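PDB 5BQ3: rhamnose ABC transporter, rhamnose-binding protein from Actinomyces odontolyticus ATCC 17982, which probably binds a sugar, likely rhamnose, as the solute-binding component of an ABC transporter. Local coordinates for residues Phe257-Thr262 / Asn326-Asp331; Ala228-Tyr233 / Val243-Leu248. All coordinates share one frame; numbering follows the deposited sequence.

Contact 1 (Phe257-Thr262 / Asn326-Asp331); sequences FVKDGT and NIDKYD
V258 and I327 meet end on, and this apolar touch is the inner half of the contact. CG2 of V258 meets CD1 of I327 at 3.9 Å, both residues being buried. In I327 CG1 lies anti to the backbone N (chi1 -171°), which sends the CG1-CD1 branch toward the valine and leaves the other branch, CG2, for the lysine next along. Both side chains also rest on F266, so the pair is backed by an aromatic residue of strand 266-268.

The second apolar touch belongs to the stem of K259. Its chain bends at chi2 (-71°) and then runs extended to the amine, passing alongside I327 with the opposite heading, CE 3.8 Å from I327 CG2. The last methylene, CE, thus touches the isoleucine on the way to a charged partner.

That partner is D328, whose carboxylate reaches across from the other segment to meet the amine. K259 NZ and D328 OD2 form a salt bridge at 3.4 Å, long enough that its hydrogen bond is weak. The amine has another weak hydrogen bond, to the carbonyl O of A324, while OD1 of D328 is in a long, weak ion pair with R255. Lysine and aspartate are both exposed, so solvent probably screens the attraction, and this polar pair is likely to be looser than the apolar one beneath it.

Within the 326-331 segment, the amide of K329 bonds back to N326 O at 3.1 Å, closing the short 3-10 turn that presents I327 and D328 together. The contact therefore sets this turn, in the C-terminal tail after strand 320-322, against the last turn of helix 251-260, with strand 266-268 alongside.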
# COMPACT_ATOMS: atom_id res chain seq x y z
N PHE A 257 -21.47 0.61 -1.52
CA PHE A 257 -21.65 -0.83 -1.31
C PHE A 257 -21.60 -1.21 0.17
O PHE A 257 -22.24 -2.18 0.57
CB PHE A 257 -20.59 -1.63 -2.08
CG PHE A 257 -20.60 -1.37 -3.57
CD1 PHE A 257 -21.66 -1.81 -4.36
CD2 PHE A 257 -19.55 -0.71 -4.18
CE1 PHE A 257 -21.68 -1.57 -5.73
CE2 PHE A 257 -19.56 -0.47 -5.56
CZ PHE A 257 -20.62 -0.91 -6.32
N VAL A 258 -20.83 -0.46 0.98
CA VAL A 258 -20.70 -0.68 2.41
C VAL A 258 -22.02 -0.28 3.11
O VAL A 258 -22.47 -0.98 4.02
CB VAL A 258 -19.46 0.05 2.99
CG1 VAL A 258 -19.39 -0.09 4.50
CG2 VAL A 258 -18.17 -0.48 2.37
N LYS A 259 -22.66 0.80 2.63
CA LYS A 259 -23.93 1.31 3.17
C LYS A 259 -25.13 0.45 2.74
O LYS A 259 -26.05 0.27 3.54
CB LYS A 259 -24.16 2.78 2.77
CG LYS A 259 -23.11 3.76 3.31
CD LYS A 259 -23.20 4.00 4.80
CE LYS A 259 -22.05 4.85 5.27
NZ LYS A 259 -22.05 5.01 6.75
N ASP A 260 -25.11 -0.07 1.48
CA ASP A 260 -26.14 -0.96 0.91
C ASP A 260 -26.26 -2.25 1.69
O ASP A 260 -27.36 -2.78 1.85
CB ASP A 260 -25.78 -1.36 -0.55
CG ASP A 260 -25.88 -0.30 -1.62
OD1 ASP A 260 -26.00 0.90 -1.28
OD2 ASP A 260 -25.76 -0.66 -2.82
N GLY A 261 -25.11 -2.78 2.09
CA GLY A 261 -24.97 -4.07 2.74
C GLY A 261 -24.29 -5.12 1.87
O GLY A 261 -24.17 -6.27 2.30
N THR A 262 -23.85 -4.73 0.65
CA THR A 262 -23.15 -5.61 -0.31
C THR A 262 -21.78 -6.01 0.28
O THR A 262 -21.39 -7.18 0.20
CB THR A 262 -23.02 -4.92 -1.68
OG1 THR A 262 -24.30 -4.44 -2.10
CG2 THR A 262 -22.44 -5.84 -2.76
N ASN A 326 -16.24 3.83 9.83
CA ASN A 326 -15.08 4.67 9.54
C ASN A 326 -14.91 4.97 8.03
O ASN A 326 -13.97 5.69 7.67
CB ASN A 326 -13.80 4.03 10.10
CG ASN A 326 -13.35 2.75 9.42
OD1 ASN A 326 -14.16 1.94 8.95
ND2 ASN A 326 -12.05 2.54 9.37
N ILE A 327 -15.80 4.43 7.17
CA ILE A 327 -15.75 4.60 5.71
C ILE A 327 -15.80 6.09 5.29
O ILE A 327 -15.06 6.47 4.39
CB ILE A 327 -16.85 3.75 4.99
CG1 ILE A 327 -16.68 3.75 3.45
CG2 ILE A 327 -18.29 4.13 5.39
CD1 ILE A 327 -15.85 2.64 2.91
N ASP A 328 -16.63 6.92 5.97
CA ASP A 328 -16.80 8.34 5.66
C ASP A 328 -15.70 9.24 6.26
O ASP A 328 -15.77 10.46 6.10
CB ASP A 328 -18.18 8.82 6.15
CG ASP A 328 -19.37 8.08 5.56
OD1 ASP A 328 -19.31 7.72 4.37
OD2 ASP A 328 -20.37 7.90 6.29
N LYS A 329 -14.69 8.65 6.91
CA LYS A 329 -13.58 9.38 7.53
C LYS A 329 -12.33 9.42 6.61
O LYS A 329 -11.37 10.11 6.94
CB LYS A 329 -13.22 8.75 8.89
CG LYS A 329 -14.30 8.92 9.96
CD LYS A 329 -13.96 8.14 11.22
CE LYS A 329 -15.04 8.28 12.26
NZ LYS A 329 -14.72 7.49 13.48
N TYR A 330 -12.36 8.69 5.47
CA TYR A 330 -11.24 8.59 4.53
C TYR A 330 -11.66 8.98 3.10
O TYR A 330 -12.70 8.52 2.64
CB TYR A 330 -10.66 7.17 4.54
CG TYR A 330 -10.15 6.71 5.89
CD1 TYR A 330 -8.84 6.97 6.28
CD2 TYR A 330 -10.97 6.02 6.77
CE1 TYR A 330 -8.37 6.55 7.53
CE2 TYR A 330 -10.51 5.59 8.01
CZ TYR A 330 -9.20 5.85 8.38
OH TYR A 330 -8.75 5.44 9.62
N ASP A 331 -10.84 9.79 2.40
CA ASP A 331 -11.14 10.24 1.03
C ASP A 331 -10.01 9.93 0.03
O ASP A 331 -9.18 10.79 -0.26
CB ASP A 331 -11.49 11.74 1.00
CG ASP A 331 -12.09 12.20 -0.32
OD1 ASP A 331 -13.23 11.81 -0.63
OD2 ASP A 331 -11.42 12.97 -1.04

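Contact 2 (Ala228-Tyr233 / Val243-Leu248); sequences AATARY and VFLTGL
L245 puts its two methyl groups onto neighbouring residues of the helix, CD1 on T230 and CD2 chiefly on A231, with CD2 also near T230 CB. Its CG stands anti to the backbone N (chi1 175°), extending the side chain from the strand to the helix, and chi2 of 69° spreads the methyls over the two residues. CD1 lies 3.7 Å from T230 CG2, the threonine and leucine side chains crossing obliquely. CD2 sits over the backbone of A231, 3.5 Å from its N, and is 3.8 Å from its CB.

T230 splits its roles between its branches. With OG1 beside the backbone N (chi1 -49°), the methyl CG2 lies anti to that N and meets the leucine, while OG1 hydrogen-bonds to the carbonyl O of G226 one turn back. The hydroxyl is thereby satisfied inside the helix, and a hydrocarbon surface faces the strand. An alanine in place of L245 would remove both methyls and probably open a gap beside T230 and A231.

T230 and L245 both also touch I219, so the packing lies within the beta-alpha-beta unit of strand 218-221, helix 224-236 and strand 244-247, with the helix laid against its parallel sheet.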
# COMPACT_ATOMS: atom_id res chain seq x y z
N ALA A 228 -14.36 -3.75 -6.71
CA ALA A 228 -15.34 -2.75 -7.16
C ALA A 228 -16.32 -3.36 -8.17
O ALA A 228 -17.52 -3.11 -8.08
CB ALA A 228 -14.62 -1.56 -7.77
N ALA A 229 -15.80 -4.16 -9.13
CA ALA A 229 -16.58 -4.82 -10.17
C ALA A 229 -17.42 -5.97 -9.61
O ALA A 229 -18.53 -6.20 -10.08
CB ALA A 229 -15.67 -5.32 -11.27
N THR A 230 -16.90 -6.69 -8.59
CA THR A 230 -17.59 -7.81 -7.93
C THR A 230 -18.74 -7.26 -7.07
O THR A 230 -19.81 -7.86 -7.04
CB THR A 230 -16.61 -8.67 -7.12
OG1 THR A 230 -15.49 -8.99 -7.93
CG2 THR A 230 -17.24 -9.97 -6.63
N ALA A 231 -18.52 -6.10 -6.41
CA ALA A 231 -19.53 -5.43 -5.59
C ALA A 231 -20.68 -4.93 -6.45
O ALA A 231 -21.84 -5.04 -6.03
CB ALA A 231 -18.90 -4.27 -4.83
N ARG A 232 -20.37 -4.43 -7.67
CA ARG A 232 -21.36 -3.95 -8.63
C ARG A 232 -22.23 -5.11 -9.13
O ARG A 232 -23.42 -4.91 -9.36
CB ARG A 232 -20.68 -3.23 -9.80
CG ARG A 232 -21.61 -2.28 -10.55
CD ARG A 232 -20.89 -1.40 -11.55
NE ARG A 232 -20.44 -2.15 -12.73
CZ ARG A 232 -19.17 -2.45 -12.98
NH1 ARG A 232 -18.21 -2.07 -12.15
NH2 ARG A 232 -18.85 -3.14 -14.07
N TYR A 233 -21.63 -6.31 -9.28
CA TYR A 233 -22.35 -7.50 -9.72
C TYR A 233 -23.27 -8.03 -8.61
O TYR A 233 -24.44 -8.29 -8.89
CB TYR A 233 -21.39 -8.61 -10.20
CG TYR A 233 -22.07 -9.95 -10.40
CD1 TYR A 233 -22.91 -10.17 -11.48
CD2 TYR A 233 -21.90 -10.98 -9.48
CE1 TYR A 233 -23.57 -11.39 -11.65
CE2 TYR A 233 -22.56 -12.20 -9.63
CZ TYR A 233 -23.39 -12.40 -10.72
OH TYR A 233 -24.03 -13.61 -10.89
N VAL A 243 -23.91 -13.72 -0.45
CA VAL A 243 -22.50 -13.99 -0.73
C VAL A 243 -21.70 -12.78 -0.24
O VAL A 243 -21.92 -11.66 -0.71
CB VAL A 243 -22.23 -14.32 -2.24
CG1 VAL A 243 -20.74 -14.48 -2.52
CG2 VAL A 243 -22.99 -15.58 -2.67
N PHE A 244 -20.80 -13.00 0.73
CA PHE A 244 -19.96 -11.97 1.32
C PHE A 244 -18.82 -11.57 0.39
O PHE A 244 -18.30 -12.40 -0.35
CB PHE A 244 -19.39 -12.43 2.67
CG PHE A 244 -20.42 -12.61 3.76
CD1 PHE A 244 -20.76 -11.56 4.60
CD2 PHE A 244 -21.03 -13.84 3.96
CE1 PHE A 244 -21.72 -11.72 5.60
CE2 PHE A 244 -21.99 -14.01 4.96
CZ PHE A 244 -22.32 -12.95 5.78
N LEU A 245 -18.42 -10.29 0.43
CA LEU A 245 -17.32 -9.81 -0.39
C LEU A 245 -16.36 -8.99 0.46
O LEU A 245 -16.75 -8.03 1.12
CB LEU A 245 -17.80 -9.00 -1.61
CG LEU A 245 -16.70 -8.35 -2.47
CD1 LEU A 245 -15.86 -9.37 -3.22
CD2 LEU A 245 -17.27 -7.36 -3.42
N THR A 246 -15.09 -9.39 0.43
CA THR A 246 -14.01 -8.73 1.15
C THR A 246 -12.75 -8.77 0.27
O THR A 246 -12.75 -9.34 -0.82
CB THR A 246 -13.84 -9.36 2.55
OG1 THR A 246 -12.91 -8.58 3.30
CG2 THR A 246 -13.39 -10.81 2.50
N GLY A 247 -11.70 -8.11 0.75
CA GLY A 247 -10.42 -8.03 0.06
C GLY A 247 -9.78 -6.69 0.29
O GLY A 247 -9.83 -6.15 1.40
N LEU A 248 -9.18 -6.13 -0.77
CA LEU A 248 -8.51 -4.83 -0.72
C LEU A 248 -9.20 -3.85 -1.65
O LEU A 248 -9.26 -4.10 -2.85
CB LEU A 248 -7.01 -4.97 -1.06
CG LEU A 248 -6.22 -6.02 -0.28
CD1 LEU A 248 -4.95 -6.37 -1.00
CD2 LEU A 248 -5.90 -5.56 1.13

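How the contacts relate
Contact 2 closes before contact 1 opens along the chain, and helix 251-260 follows strand 244-247 after a short loop. Their centres are about 13 Å apart, and they touch: T262 CG2 lies 3.4 Å from A231 O, and the F257 ring also packs on helix 224-236. Contact 2 joins that helix to strand 244-247 of the parallel sheet, a strand that G247 also ties to A267, whereas contact 1 sets the C-terminal tail against the end of helix 251-260, beside strand 266-268. Helices 224-236 and 251-260 lie against each other, so the two contacts are continuous packing in one lobe of this two-lobed protein of the periplasmic-binding-protein family.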